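Serine--tRNA ligase (Pyrococcus horikoshii, PDB 2DQ0) catalyses the ATP-dependent attachment of serine to tRNA(Ser) and probably also to tRNA(Sec), acting as a homodimer across which the tRNA binds. Local coordinates at residues V305-Y310 against S405-T410; E333-Y338 against E419-E424; Q381-N386 against P397-T402; G349-K354 against S375-W380. All coordinates share one frame; numbering follows the deposited sequence.

Contact 1. Residues V305-Y310 against S405-T410; sequences VEQFVY and STAIAT. With SSA (5'-O-(N-(L-seryl)-sulfamoyl)adenosine), chain G.
E306 and T406 form a non-hydrogen-bonded pair in the antiparallel sheet of the class II synthetase core, set between the hydrogen-bonded pairs V305 with I408 and Q307 with S405. The strands slip by one residue here in a classic beta bulge: A407 and I408 both face V305, whose O accepts from A407 N at 2.9 Å and from I408 N at 3.2 Å. On the V305 side of the sheet, V305 CG1 meets A407 CB at 3.7 Å, while helices 190-209 and 316-333 cover this side.

The E306 side chain, on the opposite side, shows how a strand presents a carboxylate to a substrate. From CB the chain continues with CG anti to the backbone N (chi1 176°), and CG passes 4.1 Å from S405 O. A bend at chi2 (87°) then turns CD to the bound seryl-adenylate analogue, where its two oxygens meet the amine and the hydroxyl of the seryl moiety. OE1 accepts from the ligand's OG at 2.7 Å; S405 O also lies near OE1, but as a second acceptor it makes no bond. OE2 takes the ligand's amino group, N10, at 2.6 Å. Without the carboxylate, as with an alanine here, the seryl amine and hydroxyl would probably lose these two acceptors and the serine would be freer to turn in its pocket. T406 approaches the same hydroxyl: its OG1, which is also bonded to S373 N, donates to the ligand's OG at 2.8 Å.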
# COMPACT_ATOMS: atom_id res chain seq x y z
N VAL A 305 10.55 1.56 -9.02
CA VAL A 305 11.58 0.54 -9.04
C VAL A 305 12.77 1.29 -8.45
O VAL A 305 13.19 2.32 -8.99
CB VAL A 305 11.89 0.10 -10.47
CG1 VAL A 305 13.08 -0.86 -10.50
CG2 VAL A 305 10.67 -0.57 -11.06
N GLU A 306 13.32 0.78 -7.34
CA GLU A 306 14.41 1.46 -6.64
C GLU A 306 15.75 0.74 -6.54
O GLU A 306 15.80 -0.47 -6.29
CB GLU A 306 13.92 1.77 -5.22
CG GLU A 306 14.94 2.40 -4.29
CD GLU A 306 14.97 3.89 -4.42
OE1 GLU A 306 14.52 4.40 -5.46
OE2 GLU A 306 15.46 4.56 -3.48
N GLN A 307 16.83 1.49 -6.70
CA GLN A 307 18.19 0.96 -6.58
C GLN A 307 18.67 1.26 -5.16
O GLN A 307 18.55 2.40 -4.70
CB GLN A 307 19.18 1.67 -7.51
CG GLN A 307 18.99 1.52 -9.01
CD GLN A 307 19.99 2.39 -9.76
OE1 GLN A 307 19.64 3.45 -10.31
NE2 GLN A 307 21.24 1.97 -9.75
N PHE A 308 19.22 0.27 -4.47
CA PHE A 308 19.75 0.53 -3.13
C PHE A 308 21.07 -0.21 -3.02
O PHE A 308 21.19 -1.37 -3.44
CB PHE A 308 18.79 0.08 -2.06
CG PHE A 308 19.15 0.54 -0.67
CD1 PHE A 308 20.17 -0.10 0.06
CD2 PHE A 308 18.44 1.59 -0.07
CE1 PHE A 308 20.45 0.29 1.37
CE2 PHE A 308 18.72 1.99 1.23
CZ PHE A 308 19.73 1.34 1.96
N VAL A 309 22.05 0.48 -2.43
CA VAL A 309 23.42 -0.02 -2.28
C VAL A 309 24.07 0.09 -0.91
O VAL A 309 23.99 1.13 -0.23
CB VAL A 309 24.35 0.72 -3.28
CG1 VAL A 309 25.79 0.33 -3.05
CG2 VAL A 309 23.93 0.39 -4.70
N TYR A 310 24.73 -0.99 -0.52
CA TYR A 310 25.48 -1.06 0.73
C TYR A 310 26.90 -1.24 0.23
O TYR A 310 27.17 -2.22 -0.45
CB TYR A 310 25.14 -2.30 1.55
CG TYR A 310 23.79 -2.32 2.21
CD1 TYR A 310 22.63 -2.63 1.49
CD2 TYR A 310 23.67 -2.12 3.58
CE1 TYR A 310 21.40 -2.74 2.12
CE2 TYR A 310 22.43 -2.22 4.23
CZ TYR A 310 21.30 -2.54 3.49
OH TYR A 310 20.08 -2.66 4.12
N SER A 405 18.80 5.25 -5.32
CA SER A 405 18.52 6.00 -6.52
C SER A 405 17.32 5.44 -7.22
O SER A 405 17.10 4.23 -7.29
CB SER A 405 19.71 5.95 -7.47
OG SER A 405 19.44 6.61 -8.69
N THR A 406 16.53 6.35 -7.75
CA THR A 406 15.38 5.95 -8.51
C THR A 406 15.90 5.20 -9.73
O THR A 406 16.93 5.57 -10.29
CB THR A 406 14.62 7.18 -9.04
OG1 THR A 406 14.46 8.13 -7.98
CG2 THR A 406 13.26 6.78 -9.60
N ALA A 407 15.21 4.14 -10.12
CA ALA A 407 15.55 3.48 -11.38
C ALA A 407 14.42 4.11 -12.19
O ALA A 407 14.65 4.89 -13.10
CB ALA A 407 15.38 1.98 -11.30
N ILE A 408 13.18 3.80 -11.84
CA ILE A 408 12.03 4.41 -12.50
C ILE A 408 10.83 4.56 -11.58
O ILE A 408 10.34 3.60 -10.98
CB ILE A 408 11.52 3.60 -13.70
CG1 ILE A 408 12.51 3.67 -14.85
CG2 ILE A 408 10.15 4.15 -14.15
CD1 ILE A 408 12.04 2.88 -16.11
N ALA A 409 10.35 5.78 -11.44
CA ALA A 409 9.16 6.00 -10.65
C ALA A 409 8.17 6.12 -11.82
O ALA A 409 8.23 7.09 -12.58
CB ALA A 409 9.28 7.29 -9.85
N THR A 410 7.31 5.13 -12.00
CA THR A 410 6.37 5.10 -13.13
C THR A 410 5.51 6.34 -13.32
O THR A 410 5.30 6.78 -14.45
CB THR A 410 5.43 3.87 -13.08
OG1 THR A 410 4.53 4.00 -11.98
CG2 THR A 410 6.22 2.59 -12.89
N10 SSA G . 14.52 6.71 -2.37
CA SSA G . 14.81 7.93 -3.14
CB SSA G . 15.36 7.59 -4.50
OG SSA G . 14.37 7.05 -5.37
C9 SSA G . 13.59 8.82 -3.35
O9 SSA G . 12.47 8.45 -3.02
N8 SSA G . 13.81 10.02 -3.90
S1 SSA G . 12.58 11.01 -4.21
O1S SSA G . 11.98 11.30 -2.91
O2S SSA G . 13.12 12.09 -5.02
O5' SSA G . 11.59 10.12 -5.05
C5' SSA G . 12.04 9.54 -6.25
C4' SSA G . 11.16 9.89 -7.41
O4' SSA G . 9.82 9.39 -7.20
C3' SSA G . 10.96 11.35 -7.74
O3' SSA G . 12.09 11.85 -8.43
C2' SSA G . 9.77 11.23 -8.67
O2' SSA G . 10.07 10.71 -9.94
C1' SSA G . 8.91 10.23 -7.89
N9 SSA G . 8.04 10.84 -6.88
C8 SSA G . 8.37 11.33 -5.63
N7 SSA G . 7.35 11.82 -4.97
C5 SSA G . 6.28 11.63 -5.84
C6 SSA G . 4.90 11.95 -5.75
N6 SSA G . 4.36 12.54 -4.68
N1 SSA G . 4.08 11.62 -6.80
C2 SSA G . 4.64 11.01 -7.87
N3 SSA G . 5.93 10.67 -8.08
C4 SSA G . 6.70 11.02 -7.02

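Contact 2. Residues E333-Y338 against E419-E424; sequences ELEIPY and ENHQEE
H421 reaches across to L334 with its imidazole, NE2 donating to L334 O at 2.9 Å with an N-H...O angle of 158°. The carbonyl oxygen lies close to the ring plane, and the ring nitrogen lies in the plane of the carbonyl, so the bond fixes the rotation of the imidazole as well as its position. E335 CB sits at the edge of the same ring, 3.5 Å from H421 CE1. I336 adds its CD1, 3.6 Å from H421 NE2.

That isoleucine is shared between two partners, for its CD1 also touches N420 CB at 3.8 Å and its CG2 lies 3.6 Å from N420 ND2. P337 meets the other end of the amide, its CG 3.7 Å from N420 OD1, the two side chains coming from opposite directions. Aliphatic carbon thus borders both ends of the N420 amide, while ND2 is hydrogen-bonded further out to W361 O and to A416 O.

Beyond this first shell, Q422 NE2 folds back to E419 O at 3.1 Å and steadies the chain where it leaves its helix. R133 binds N420 O and Q422 O, and L334 packs on I417 and on L199 and F202 of helix 190-209. Two helix ends thus meet, that of 410-420, probably the motif 3 helix of class II synthetases, and that of 316-333. The latter closes in a Schellman motif, with E335 at positive phi (56°) and two bonds back into the last turn.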
# COMPACT_ATOMS: atom_id res chain seq x y z
N GLU A 333 17.13 5.03 -23.17
CA GLU A 333 16.44 4.00 -23.95
C GLU A 333 14.96 4.39 -24.16
O GLU A 333 14.36 4.11 -25.21
CB GLU A 333 16.54 2.63 -23.27
CG GLU A 333 18.00 2.15 -23.10
CD GLU A 333 18.15 0.62 -23.05
OE1 GLU A 333 18.37 0.06 -21.95
OE2 GLU A 333 18.05 -0.01 -24.13
N LEU A 334 14.39 5.05 -23.16
CA LEU A 334 13.02 5.52 -23.20
C LEU A 334 12.93 6.76 -24.11
O LEU A 334 11.84 7.32 -24.31
CB LEU A 334 12.57 5.87 -21.78
CG LEU A 334 11.58 4.94 -21.08
CD1 LEU A 334 11.53 3.62 -21.76
CD2 LEU A 334 11.95 4.78 -19.63
N GLU A 335 14.08 7.17 -24.64
CA GLU A 335 14.19 8.32 -25.53
C GLU A 335 13.61 9.58 -24.89
O GLU A 335 12.80 10.29 -25.49
CB GLU A 335 13.45 8.03 -26.85
CG GLU A 335 13.88 6.76 -27.59
CD GLU A 335 13.00 6.45 -28.80
OE1 GLU A 335 12.81 5.26 -29.14
OE2 GLU A 335 12.49 7.42 -29.42
N ILE A 336 14.04 9.85 -23.66
CA ILE A 336 13.56 11.04 -22.95
C ILE A 336 14.69 12.03 -22.71
O ILE A 336 15.59 11.78 -21.90
CB ILE A 336 12.91 10.67 -21.59
CG1 ILE A 336 11.74 9.70 -21.80
CG2 ILE A 336 12.38 11.95 -20.92
CD1 ILE A 336 10.55 10.28 -22.60
N PRO A 337 14.66 13.17 -23.40
CA PRO A 337 15.72 14.15 -23.19
C PRO A 337 15.69 14.66 -21.74
O PRO A 337 14.63 14.78 -21.14
CB PRO A 337 15.44 15.22 -24.26
CG PRO A 337 13.93 15.17 -24.39
CD PRO A 337 13.60 13.68 -24.29
N TYR A 338 16.86 14.94 -21.19
CA TYR A 338 16.95 15.36 -19.80
C TYR A 338 18.26 16.08 -19.54
O TYR A 338 19.11 16.24 -20.42
CB TYR A 338 16.89 14.11 -18.90
CG TYR A 338 18.10 13.18 -19.03
CD1 TYR A 338 19.29 13.45 -18.36
CD2 TYR A 338 18.07 12.06 -19.88
CE1 TYR A 338 20.42 12.64 -18.51
CE2 TYR A 338 19.20 11.23 -20.04
CZ TYR A 338 20.38 11.53 -19.35
OH TYR A 338 21.51 10.76 -19.54
N GLU A 419 4.28 13.35 -22.63
CA GLU A 419 4.61 14.67 -23.11
C GLU A 419 5.70 14.69 -24.16
O GLU A 419 5.66 15.50 -25.06
CB GLU A 419 4.92 15.61 -21.94
CG GLU A 419 3.64 16.11 -21.24
CD GLU A 419 3.83 17.21 -20.18
OE1 GLU A 419 4.82 17.98 -20.26
OE2 GLU A 419 2.96 17.32 -19.28
N ASN A 420 6.65 13.77 -24.09
CA ASN A 420 7.75 13.75 -25.05
C ASN A 420 7.51 12.97 -26.33
O ASN A 420 8.21 13.19 -27.32
CB ASN A 420 9.01 13.21 -24.37
CG ASN A 420 9.72 14.27 -23.56
OD1 ASN A 420 10.23 15.25 -24.11
ND2 ASN A 420 9.75 14.09 -22.24
N HIS A 421 6.54 12.05 -26.33
CA HIS A 421 6.29 11.26 -27.53
C HIS A 421 4.89 11.47 -28.12
O HIS A 421 4.39 10.61 -28.85
CB HIS A 421 6.50 9.77 -27.25
CG HIS A 421 7.89 9.41 -26.81
ND1 HIS A 421 8.99 9.53 -27.63
CD2 HIS A 421 8.35 8.91 -25.64
CE1 HIS A 421 10.07 9.10 -26.99
NE2 HIS A 421 9.71 8.72 -25.78
N GLN A 422 4.27 12.61 -27.79
CA GLN A 422 2.95 12.92 -28.32
C GLN A 422 3.05 13.49 -29.73
O GLN A 422 4.08 14.03 -30.12
CB GLN A 422 2.26 13.97 -27.46
CG GLN A 422 2.97 15.31 -27.49
CD GLN A 422 2.26 16.34 -26.65
OE1 GLN A 422 1.11 16.69 -26.93
NE2 GLN A 422 2.93 16.82 -25.60
N GLU A 423 1.97 13.37 -30.49
CA GLU A 423 1.89 13.88 -31.84
C GLU A 423 0.78 14.93 -31.77
O GLU A 423 0.13 15.06 -30.72
CB GLU A 423 1.56 12.73 -32.81
CG GLU A 423 2.77 11.81 -33.09
CD GLU A 423 2.40 10.51 -33.83
OE1 GLU A 423 1.18 10.22 -33.99
OE2 GLU A 423 3.32 9.76 -34.23
N GLU A 424 0.55 15.67 -32.85
CA GLU A 424 -0.47 16.72 -32.84
C GLU A 424 -1.84 16.25 -32.44
O GLU A 424 -2.56 16.95 -31.71
CB GLU A 424 -0.63 17.38 -34.20
CG GLU A 424 0.61 17.98 -34.81
CD GLU A 424 0.27 18.74 -36.09
OE1 GLU A 424 -0.52 19.71 -36.01
OE2 GLU A 424 0.79 18.36 -37.17

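Contact 3. Residues Q381-N386 against P397-T402; sequences QARRLN and PRYVHT
The Y399 ring carries R383 over one face, with CA 4.0 Å from the ring centroid and 27° off its normal, a CH-pi contact, and CG lying over the same ring toward its rim. At the ring's edge stands N386 CA, 4.2 Å from Y399 CE1. The guanidinium in turn has Y399 CD2 over one of its own faces, but its plane is inclined 54° to the ring, so the two flat groups meet without stacking in parallel. A bend at chi3 (-70°) brings R383 NH2 back along the ring to within 3.4 Å of Y399 CE2, while NH1 is held by a salt bridge to D379.

Deeper in, A382 turns its methyl to the strand: CB lies 3.3 Å from V400 O and 3.8 Å from V400 CG2. This methyl thus packs the short, weakly bonded helix 382-385 against both the backbone and the side chain of V400.

At the inner end T402 OG1 donates to Q381 OE1 at 2.7 Å, the donor tilted slightly from the amide's carbonyl plane. With OE1 taken by the threonine, NE2 of the same amide is directed to S229 O and E254 OE2, and E254 also binds the seryl-adenylate analogue. The chemistry thus changes from R383, whose CA and CG lie over an aromatic ring, to Q381, a buried amide held by T402 at OE1 and by S229 and E254 at NE2, consistent with a second-shell role for Q381 in the serine pocket.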
# COMPACT_ATOMS: atom_id res chain seq x y z
N GLN A 381 22.59 6.65 7.60
CA GLN A 381 21.54 5.68 7.91
C GLN A 381 22.15 4.54 8.69
O GLN A 381 21.58 4.07 9.69
CB GLN A 381 20.89 5.15 6.62
CG GLN A 381 20.32 6.25 5.75
CD GLN A 381 19.57 5.73 4.56
OE1 GLN A 381 20.09 4.96 3.75
NE2 GLN A 381 18.32 6.15 4.43
N ALA A 382 23.33 4.11 8.24
CA ALA A 382 24.06 3.03 8.90
C ALA A 382 24.23 3.30 10.38
O ALA A 382 24.04 2.41 11.20
CB ALA A 382 25.42 2.85 8.25
N ARG A 383 24.58 4.53 10.74
CA ARG A 383 24.78 4.84 12.15
C ARG A 383 23.47 4.78 12.92
O ARG A 383 23.48 4.54 14.12
CB ARG A 383 25.44 6.21 12.29
CG ARG A 383 26.23 6.42 13.58
CD ARG A 383 27.07 7.70 13.49
NE ARG A 383 28.20 7.58 12.55
CZ ARG A 383 29.40 7.12 12.88
NH1 ARG A 383 30.36 7.06 11.96
NH2 ARG A 383 29.67 6.73 14.13
N ARG A 384 22.34 4.99 12.24
CA ARG A 384 21.03 4.96 12.91
C ARG A 384 20.51 3.55 13.02
O ARG A 384 20.02 3.13 14.06
CB ARG A 384 20.00 5.80 12.15
CG ARG A 384 20.22 7.30 12.21
CD ARG A 384 19.70 8.01 10.96
NE ARG A 384 18.39 8.61 11.17
CZ ARG A 384 18.18 9.77 11.78
NH1 ARG A 384 16.94 10.23 11.92
NH2 ARG A 384 19.21 10.48 12.25
N LEU A 385 20.60 2.80 11.93
CA LEU A 385 20.11 1.44 11.90
C LEU A 385 21.12 0.41 12.40
O LEU A 385 20.84 -0.79 12.42
CB LEU A 385 19.67 1.10 10.48
CG LEU A 385 18.57 2.04 10.00
CD1 LEU A 385 18.28 1.83 8.52
CD2 LEU A 385 17.34 1.81 10.88
N ASN A 386 22.29 0.89 12.83
CA ASN A 386 23.37 0.04 13.31
C ASN A 386 23.77 -0.99 12.27
O ASN A 386 23.71 -2.19 12.51
CB ASN A 386 22.97 -0.66 14.61
CG ASN A 386 24.09 -1.55 15.17
OD1 ASN A 386 23.90 -2.22 16.19
ND2 ASN A 386 25.25 -1.55 14.51
N PRO A 397 34.19 -3.58 14.02
CA PRO A 397 33.24 -3.40 12.93
C PRO A 397 33.05 -1.91 12.63
O PRO A 397 32.97 -1.08 13.54
CB PRO A 397 31.97 -4.08 13.45
CG PRO A 397 32.09 -3.93 14.94
CD PRO A 397 33.55 -4.22 15.18
N ARG A 398 33.01 -1.57 11.35
CA ARG A 398 32.83 -0.20 10.91
C ARG A 398 31.50 -0.04 10.16
O ARG A 398 31.00 -0.99 9.55
CB ARG A 398 33.98 0.22 9.99
CG ARG A 398 35.35 0.15 10.62
CD ARG A 398 36.39 0.65 9.62
NE ARG A 398 36.49 -0.21 8.44
CZ ARG A 398 36.57 0.24 7.18
NH1 ARG A 398 36.66 -0.62 6.18
NH2 ARG A 398 36.54 1.55 6.92
N TYR A 399 30.94 1.17 10.22
CA TYR A 399 29.68 1.46 9.54
C TYR A 399 29.84 1.39 8.03
O TYR A 399 30.87 1.74 7.46
CB TYR A 399 29.16 2.84 9.97
CG TYR A 399 28.66 2.84 11.39
CD1 TYR A 399 27.48 2.17 11.73
CD2 TYR A 399 29.37 3.48 12.41
CE1 TYR A 399 27.03 2.14 13.05
CE2 TYR A 399 28.93 3.45 13.73
CZ TYR A 399 27.75 2.79 14.03
OH TYR A 399 27.25 2.82 15.31
N VAL A 400 28.80 0.90 7.38
CA VAL A 400 28.80 0.77 5.93
C VAL A 400 28.30 2.09 5.35
O VAL A 400 27.93 3.03 6.08
CB VAL A 400 27.82 -0.35 5.52
CG1 VAL A 400 28.06 -1.62 6.38
CG2 VAL A 400 26.38 0.13 5.74
N HIS A 401 28.33 2.19 4.04
CA HIS A 401 27.79 3.39 3.42
C HIS A 401 26.56 2.92 2.66
O HIS A 401 26.54 1.82 2.13
CB HIS A 401 28.79 4.04 2.46
CG HIS A 401 29.70 5.03 3.13
ND1 HIS A 401 30.47 5.93 2.42
CD2 HIS A 401 29.93 5.28 4.44
CE1 HIS A 401 31.13 6.70 3.28
NE2 HIS A 401 30.82 6.32 4.51
N THR A 402 25.52 3.74 2.65
CA THR A 402 24.32 3.36 1.93
C THR A 402 24.04 4.36 0.84
O THR A 402 24.34 5.55 0.98
CB THR A 402 23.07 3.28 2.86
OG1 THR A 402 22.79 4.57 3.41
CG2 THR A 402 23.31 2.30 3.97

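Contact 4. Residues G349-K354 against S375-W380; sequences GYVAAK and SNCTDW
With CG anti to the backbone N (chi1 -160°), the W380 indole lies beneath V351, whose CG1 takes the same position (chi1 -168°) and reaches W380 CE3 at 3.7 Å. The valine's CA rests over the face of the six-membered ring, 4.3 Å from its centroid, in a CH-pi contact, and the side chains cross at about a right angle. CG1 also touches C377 SG; Y350 O lies over the same tryptophan toward the rim. The indole NE1 is bonded to L106 O. Replacing the indole by the methyl of an alanine is likely to open a gap beneath V351 and leave L106 O without its indole donor.

Further along, A353 N donates to N376 O at 3.0 Å and N376 N to K354 O at 3.2 Å. N376 OD1 accepts from T378 N at 2.9 Å in an Asx turn, just where a type II' turn from C377 to W380 redirects the chain. The loop before strand 354-362 is thus tied to the end of strand 367-376, with W317 of helix 316-333 packing on A353, K354 and N376, and strand 398-406 running alongside, antiparallel.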
# COMPACT_ATOMS: atom_id res chain seq x y z
N GLY A 349 18.52 18.35 1.63
CA GLY A 349 17.83 17.37 2.46
C GLY A 349 18.79 16.70 3.44
O GLY A 349 19.98 16.56 3.17
N TYR A 350 18.24 16.28 4.58
CA TYR A 350 19.01 15.68 5.66
C TYR A 350 19.82 14.41 5.45
O TYR A 350 20.93 14.28 5.95
CB TYR A 350 18.09 15.46 6.86
CG TYR A 350 17.90 16.68 7.72
CD1 TYR A 350 17.63 17.92 7.14
CD2 TYR A 350 18.01 16.60 9.12
CE1 TYR A 350 17.50 19.06 7.92
CE2 TYR A 350 17.88 17.74 9.91
CZ TYR A 350 17.62 18.97 9.30
OH TYR A 350 17.49 20.13 10.04
N VAL A 351 19.28 13.46 4.70
CA VAL A 351 19.97 12.20 4.55
C VAL A 351 21.20 12.16 3.66
O VAL A 351 22.19 11.51 4.00
CB VAL A 351 18.99 11.12 4.06
CG1 VAL A 351 19.63 9.75 4.19
CG2 VAL A 351 17.69 11.20 4.86
N ALA A 352 21.16 12.86 2.54
CA ALA A 352 22.28 12.80 1.62
C ALA A 352 23.47 13.69 1.89
O ALA A 352 23.37 14.75 2.50
CB ALA A 352 21.78 13.04 0.20
N ALA A 353 24.63 13.22 1.43
CA ALA A 353 25.87 13.98 1.53
C ALA A 353 25.99 14.71 0.19
O ALA A 353 26.49 15.82 0.12
CB ALA A 353 27.05 13.04 1.71
N LYS A 354 25.52 14.06 -0.87
CA LYS A 354 25.53 14.61 -2.23
C LYS A 354 24.38 13.96 -3.00
O LYS A 354 24.08 12.77 -2.79
CB LYS A 354 26.86 14.32 -2.93
CG LYS A 354 26.93 14.87 -4.34
CD LYS A 354 28.28 14.61 -4.98
CE LYS A 354 28.41 15.32 -6.31
NZ LYS A 354 29.79 15.12 -6.86
N SER A 375 21.17 9.39 -4.31
CA SER A 375 21.87 9.92 -3.15
C SER A 375 22.97 9.03 -2.60
O SER A 375 22.89 7.80 -2.65
CB SER A 375 20.87 10.17 -2.02
OG SER A 375 19.77 10.95 -2.45
N ASN A 376 24.02 9.65 -2.08
CA ASN A 376 25.04 8.87 -1.42
C ASN A 376 24.76 9.26 0.03
O ASN A 376 24.90 10.42 0.45
CB ASN A 376 26.44 9.29 -1.81
CG ASN A 376 27.50 8.48 -1.07
OD1 ASN A 376 27.20 7.76 -0.10
ND2 ASN A 376 28.75 8.60 -1.50
N CYS A 377 24.33 8.29 0.82
CA CYS A 377 24.01 8.60 2.19
C CYS A 377 25.15 8.45 3.17
O CYS A 377 24.94 8.63 4.37
CB CYS A 377 22.82 7.76 2.63
SG CYS A 377 21.35 8.18 1.70
N THR A 378 26.34 8.11 2.67
CA THR A 378 27.48 7.96 3.56
C THR A 378 27.08 6.97 4.66
O THR A 378 26.46 5.94 4.36
CB THR A 378 27.83 9.35 4.17
OG1 THR A 378 28.37 10.17 3.13
CG2 THR A 378 28.83 9.26 5.29
N ASP A 379 27.42 7.28 5.91
CA ASP A 379 27.08 6.43 7.04
C ASP A 379 25.93 6.98 7.87
O ASP A 379 25.76 6.57 9.02
CB ASP A 379 28.31 6.26 7.95
CG ASP A 379 28.79 7.58 8.57
OD1 ASP A 379 29.72 7.53 9.40
OD2 ASP A 379 28.26 8.66 8.25
N TRP A 380 25.15 7.91 7.32
CA TRP A 380 24.05 8.54 8.07
C TRP A 380 22.95 7.57 8.49
O TRP A 380 22.43 7.68 9.59
CB TRP A 380 23.43 9.66 7.25
CG TRP A 380 22.64 10.68 8.05
CD1 TRP A 380 23.14 11.76 8.70
CD2 TRP A 380 21.22 10.71 8.27
NE1 TRP A 380 22.14 12.46 9.32
CE2 TRP A 380 20.95 11.84 9.07
CE3 TRP A 380 20.16 9.89 7.87
CZ2 TRP A 380 19.65 12.17 9.49
CZ3 TRP A 380 18.87 10.21 8.28
CH2 TRP A 380 18.63 11.35 9.08

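All four contacts belong to the catalytic core, but they differ in depth and chemistry. Contacts 1, 2 and 4 are buried, whereas contact 3 is only partly so. Contacts 1 and 3 share strand 398-406, and V309 O packs on T402 CB between them. Contact 4 adjoins the same strand, C377 N lying 2.7 Å from T402 O in a probable hydrogen bond that joins it to contact 3. Contact 2 lies about 40 Å from contact 3 between centres but touches contact 1, where L334 CD2 meets I408 CD1. Substrate-facing polar bonds mark contact 1, arginine on aromatic contact 3, indole and backbone bonds contact 4, and a helix-end histidine contact 2.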